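Local coordinates for protein excinuclease ABC, subunit A. (Deinococcus radiodurans, PDB 2VF7) that binds DNA and zinc and hydrolyses ATP as a UvrA-family member of the ABC superfamily, probably serving in the recognition of damaged DNA for excision repair, at residues 353-356 and 357-361; 423-426 and 427-430. The protein carries 1 engineered substitution. All coordinates share one frame; numbering follows the deposited sequence.

Contact 1 of 2, residues 353-356 and 357-361; sequences AADL and VKRLD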
loop_
_atom_site.group_PDB
_atom_site.type_symbol
_atom_site.label_atom_id
_atom_site.label_comp_id
_atom_site.label_asym_id
_atom_site.label_seq_id
_atom_site.Cartn_x
_atom_site.Cartn_y
_atom_site.Cartn_z
ATOM N N ALA A 353 12.170 32.579 0.822
ATOM C CA ALA A 353 11.729 33.323 -0.357
ATOM C C ALA A 353 12.554 32.985 -1.605
ATOM O O ALA A 353 12.034 33.012 -2.719
ATOM C CB ALA A 353 11.760 34.815 -0.084
ATOM N N ALA A 354 13.835 32.669 -1.406
ATOM C CA ALA A 354 14.717 32.232 -2.490
ATOM C C ALA A 354 14.449 30.778 -2.874
ATOM O O ALA A 354 14.491 30.418 -4.049
ATOM C CB ALA A 354 16.179 32.427 -2.097
ATOM N N ASP A 355 14.172 29.957 -1.865
ATOM C CA ASP A 355 13.848 28.541 -2.034
ATOM C C ASP A 355 12.511 28.336 -2.760
ATOM O O ASP A 355 12.369 27.421 -3.575
ATOM C CB ASP A 355 13.830 27.868 -0.656
ATOM C CG ASP A 355 13.237 26.484 -0.678
ATOM O OD1 ASP A 355 13.823 25.593 -1.327
ATOM O OD2 ASP A 355 12.184 26.292 -0.024
ATOM N N LEU A 356 11.541 29.194 -2.454
ATOM C CA LEU A 356 10.247 29.182 -3.121
ATOM C C LEU A 356 10.314 29.706 -4.550
ATOM O O LEU A 356 9.655 29.183 -5.439
ATOM C CB LEU A 356 9.225 29.995 -2.322
ATOM C CG LEU A 356 8.213 29.221 -1.478
ATOM C CD1 LEU A 356 7.548 30.147 -0.476
ATOM C CD2 LEU A 356 7.181 28.541 -2.362
ATOM N N VAL A 357 11.109 30.738 -4.769
ATOM C CA VAL A 357 11.188 31.371 -6.078
ATOM C C VAL A 357 12.052 30.554 -7.054
ATOM O O VAL A 357 11.909 30.680 -8.272
ATOM C CB VAL A 357 11.666 32.850 -5.954
ATOM C CG1 VAL A 357 13.171 32.931 -5.923
ATOM C CG2 VAL A 357 11.110 33.702 -7.084
ATOM N N LYS A 358 12.937 29.716 -6.515
ATOM C CA LYS A 358 13.751 28.818 -7.333
ATOM C C LYS A 358 12.856 27.730 -7.917
ATOM O O LYS A 358 12.909 27.447 -9.117
ATOM C CB LYS A 358 14.875 28.195 -6.500
ATOM C CG LYS A 358 15.852 27.299 -7.281
ATOM C CD LYS A 358 16.382 26.146 -6.410
ATOM C CE LYS A 358 15.264 25.139 -6.055
ATOM N NZ LYS A 358 15.674 24.140 -5.020
ATOM N N ARG A 359 12.038 27.132 -7.057
ATOM C CA ARG A 359 10.991 26.199 -7.478
ATOM C C ARG A 359 10.044 26.827 -8.491
ATOM O O ARG A 359 9.755 26.225 -9.517
ATOM C CB ARG A 359 10.199 25.692 -6.276
ATOM C CG ARG A 359 10.841 24.522 -5.589
ATOM C CD ARG A 359 10.488 24.473 -4.120
ATOM N NE ARG A 359 11.674 24.144 -3.333
ATOM C CZ ARG A 359 11.987 22.928 -2.887
ATOM N NH1 ARG A 359 11.189 21.893 -3.122
ATOM N NH2 ARG A 359 13.107 22.754 -2.190
ATOM N N LEU A 360 9.580 28.042 -8.206
ATOM C CA LEU A 360 8.626 28.733 -9.071
ATOM C C LEU A 360 9.147 28.988 -10.484
ATOM O O LEU A 360 8.372 28.965 -11.434
ATOM C CB LEU A 360 8.153 30.044 -8.425
ATOM C CG LEU A 360 7.002 29.941 -7.424
ATOM C CD1 LEU A 360 7.075 31.032 -6.378
ATOM C CD2 LEU A 360 5.672 29.983 -8.151
ATOM N N ASP A 361 10.452 29.207 -10.619
ATOM C CA ASP A 361 11.079 29.459 -11.929
ATOM C C ASP A 361 10.944 28.269 -12.879
ATOM O O ASP A 361 10.735 28.449 -14.078
ATOM C CB ASP A 361 12.558 29.875 -11.782
ATOM C CG ASP A 361 12.758 31.402 -11.814
ATOM O OD1 ASP A 361 11.867 32.148 -12.289
ATOM O OD2 ASP A 361 13.830 31.871 -11.372
#
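Asp355 OD1 is gripped by two nitrogens of Arg359, one turn further along the helix. Arg359 NH2 reaches Asp355 OD1 at 3.1 Å on the syn lone pair, whereas Arg359 NE, 3.3 Å from that oxygen, comes from above the carboxylate plane. Both donors thus meet a single oxygen, with the carboxylate and guanidinium planes turned 68° apart. Arg359 NE also makes a weak bond of 3.4 Å to Asp355 O, which lies at the guanidinium edge. The aspartate turns its CG away from its own backbone N (chi1 168°), and this carries the carboxylate forward along the helix toward the arginine. Replacing Arg359 with alanine would probably leave Asp355 OD1 without its salt-bridge mate and uncover part of Leu119, which both charged side chains touch. Lys358 NZ stays 4.4 Å from Asp355 OD1, near enough only for a longer-range attraction. On the buried side, Leu360 N bonds to Leu356 O at 3.0 Å, and Leu360 CD1 rests against the same carbonyl oxygen. Leu356 packs on helix 116-127 and Leu360 on helix 317-328; the contact is an i to i+4 salt bridge on a helix packed against these two others.

Contact 2 of 2, residues 423-426 and 427-430; sequences ALEN and LKRG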
loop_
_atom_site.group_PDB
_atom_site.type_symbol
_atom_site.label_atom_id
_atom_site.label_comp_id
_atom_site.label_asym_id
_atom_site.label_seq_id
_atom_site.Cartn_x
_atom_site.Cartn_y
_atom_site.Cartn_z
ATOM N N ALA A 423 13.230 21.028 -20.445
ATOM C CA ALA A 423 12.885 20.421 -19.157
ATOM C C ALA A 423 13.088 18.918 -19.163
ATOM O O ALA A 423 13.324 18.334 -18.121
ATOM C CB ALA A 423 11.469 20.740 -18.790
ATOM N N LEU A 424 12.968 18.297 -20.333
ATOM C CA LEU A 424 13.223 16.865 -20.504
ATOM C C LEU A 424 14.722 16.550 -20.468
ATOM O O LEU A 424 15.125 15.535 -19.920
ATOM C CB LEU A 424 12.601 16.351 -21.811
ATOM C CG LEU A 424 11.074 16.371 -21.992
ATOM C CD1 LEU A 424 10.675 15.910 -23.405
ATOM C CD2 LEU A 424 10.358 15.542 -20.945
ATOM N N GLU A 425 15.543 17.427 -21.043
ATOM C CA GLU A 425 17.000 17.279 -21.002
ATOM C C GLU A 425 17.520 17.483 -19.592
ATOM O O GLU A 425 18.408 16.749 -19.153
ATOM C CB GLU A 425 17.692 18.224 -21.984
ATOM C CG GLU A 425 19.226 18.421 -21.772
ATOM C CD GLU A 425 20.100 17.303 -22.363
ATOM O OE1 GLU A 425 19.558 16.338 -22.955
ATOM O OE2 GLU A 425 21.344 17.387 -22.233
ATOM N N ASN A 426 16.950 18.448 -18.868
ATOM C CA ASN A 426 17.350 18.677 -17.474
ATOM C C ASN A 426 17.007 17.494 -16.593
ATOM O O ASN A 426 17.783 17.135 -15.711
ATOM C CB ASN A 426 16.713 19.936 -16.891
ATOM C CG ASN A 426 17.375 21.218 -17.373
ATOM O OD1 ASN A 426 18.593 21.287 -17.593
ATOM N ND2 ASN A 426 16.567 22.254 -17.518
ATOM N N LEU A 427 15.847 16.897 -16.842
ATOM C CA LEU A 427 15.419 15.684 -16.158
ATOM C C LEU A 427 16.352 14.528 -16.450
ATOM O O LEU A 427 16.713 13.784 -15.551
ATOM C CB LEU A 427 13.992 15.295 -16.573
ATOM C CG LEU A 427 12.857 15.440 -15.555
ATOM C CD1 LEU A 427 11.708 14.507 -15.931
ATOM C CD2 LEU A 427 13.353 15.128 -14.127
ATOM N N LYS A 428 16.721 14.377 -17.718
ATOM C CA LYS A 428 17.697 13.383 -18.135
ATOM C C LYS A 428 18.989 13.589 -17.367
ATOM O O LYS A 428 19.457 12.674 -16.698
ATOM C CB LYS A 428 17.960 13.498 -19.635
ATOM C CG LYS A 428 18.747 12.372 -20.240
ATOM C CD LYS A 428 18.993 12.637 -21.697
ATOM C CE LYS A 428 20.374 13.166 -21.931
ATOM N NZ LYS A 428 20.674 13.295 -23.382
ATOM N N ARG A 429 19.527 14.806 -17.446
ATOM C CA ARG A 429 20.817 15.161 -16.863
ATOM C C ARG A 429 20.889 15.049 -15.339
ATOM O O ARG A 429 21.950 15.219 -14.764
ATOM C CB ARG A 429 21.229 16.568 -17.299
ATOM C CG ARG A 429 21.500 16.709 -18.789
ATOM C CD ARG A 429 22.641 17.702 -19.071
ATOM N NE ARG A 429 22.602 18.866 -18.180
ATOM C CZ ARG A 429 21.812 19.929 -18.355
ATOM N NH1 ARG A 429 20.989 19.995 -19.398
ATOM N NH2 ARG A 429 21.846 20.932 -17.481
ATOM N N GLY A 430 19.760 14.776 -14.694
ATOM C CA GLY A 430 19.724 14.508 -13.253
ATOM C C GLY A 430 20.024 13.061 -12.865
ATOM O O GLY A 430 20.035 12.725 -11.681
#
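A salt-bridge network at the C-terminal end of helix 417-428, the helix of the beta-alpha-beta unit that links strands 402-406 and 433-437 of a mixed sheet in this ABC-family protein, joins Glu425 to Lys428 and Arg429. In the conformer described, one of two for this side chain, the carboxylate of Glu425 is divided between the two bases, a sharing that is therefore less certain. Glu425 OE1 takes a weak bond from Lys428 NZ at 3.3 Å, with Lys428 CE almost as near, while Glu425 OE2 faces the arginine in a long salt bridge, 3.9 Å from Arg429 NH1. Glu425 OE2 lies nearer the aliphatic part of the arginine, 3.4 Å from Arg429 CD. The bend at chi2 (81°) of the glutamate sets the carboxylate between Lys428 and Arg429. The stronger partner of Lys428 NZ is Asp448, whose salt bridge ties the helix end to the residue just before strand 449-453. Beneath these charges the backbone keeps its helical bonding: Lys428 N meets Leu424 O at 3.0 Å, and Arg429 N meets Glu425 O at 2.8 Å in a nearly straight bond (165° at the hydrogen). Leu424 and Leu427 face the interior, packing against Leu390 of helix 382-393; Leu427 also reaches Leu434 on the strand that follows, while Leu427 O accepts a hydrogen bond from Asn432 ND2 in the connecting turn. Asn426 runs alongside Arg429, its amide plane steeply inclined to the guanidinium, with Asn426 OD1 3.3 Å from Arg429 NH1. On the glutamate's side, Glu425 CG comes up to the edge of that guanidinium, close to its plane and 3.3 Å from Arg429 NH1.

How the contacts relate
Both contacts are local, each lying within one helix, and both combine a buried leucine side with a charged side. Contact 1 falls well inside helix 345-365, contact 2 at the end of helix 417-428; their centres are 19 Å apart and their nearest atoms about 9 Å, without touching. In contact 1 one acid oxygen serves one arginine, and the pair rests against another helix. Contact 2 is the more open at its charged end, where an acid is shared by two bases and the lysine is held mainly by Asp448, an acid farther along the chain. Contact 1 packs against two helices, whereas contact 2 belongs to a beta-alpha-beta unit and packs on both a helix and a strand.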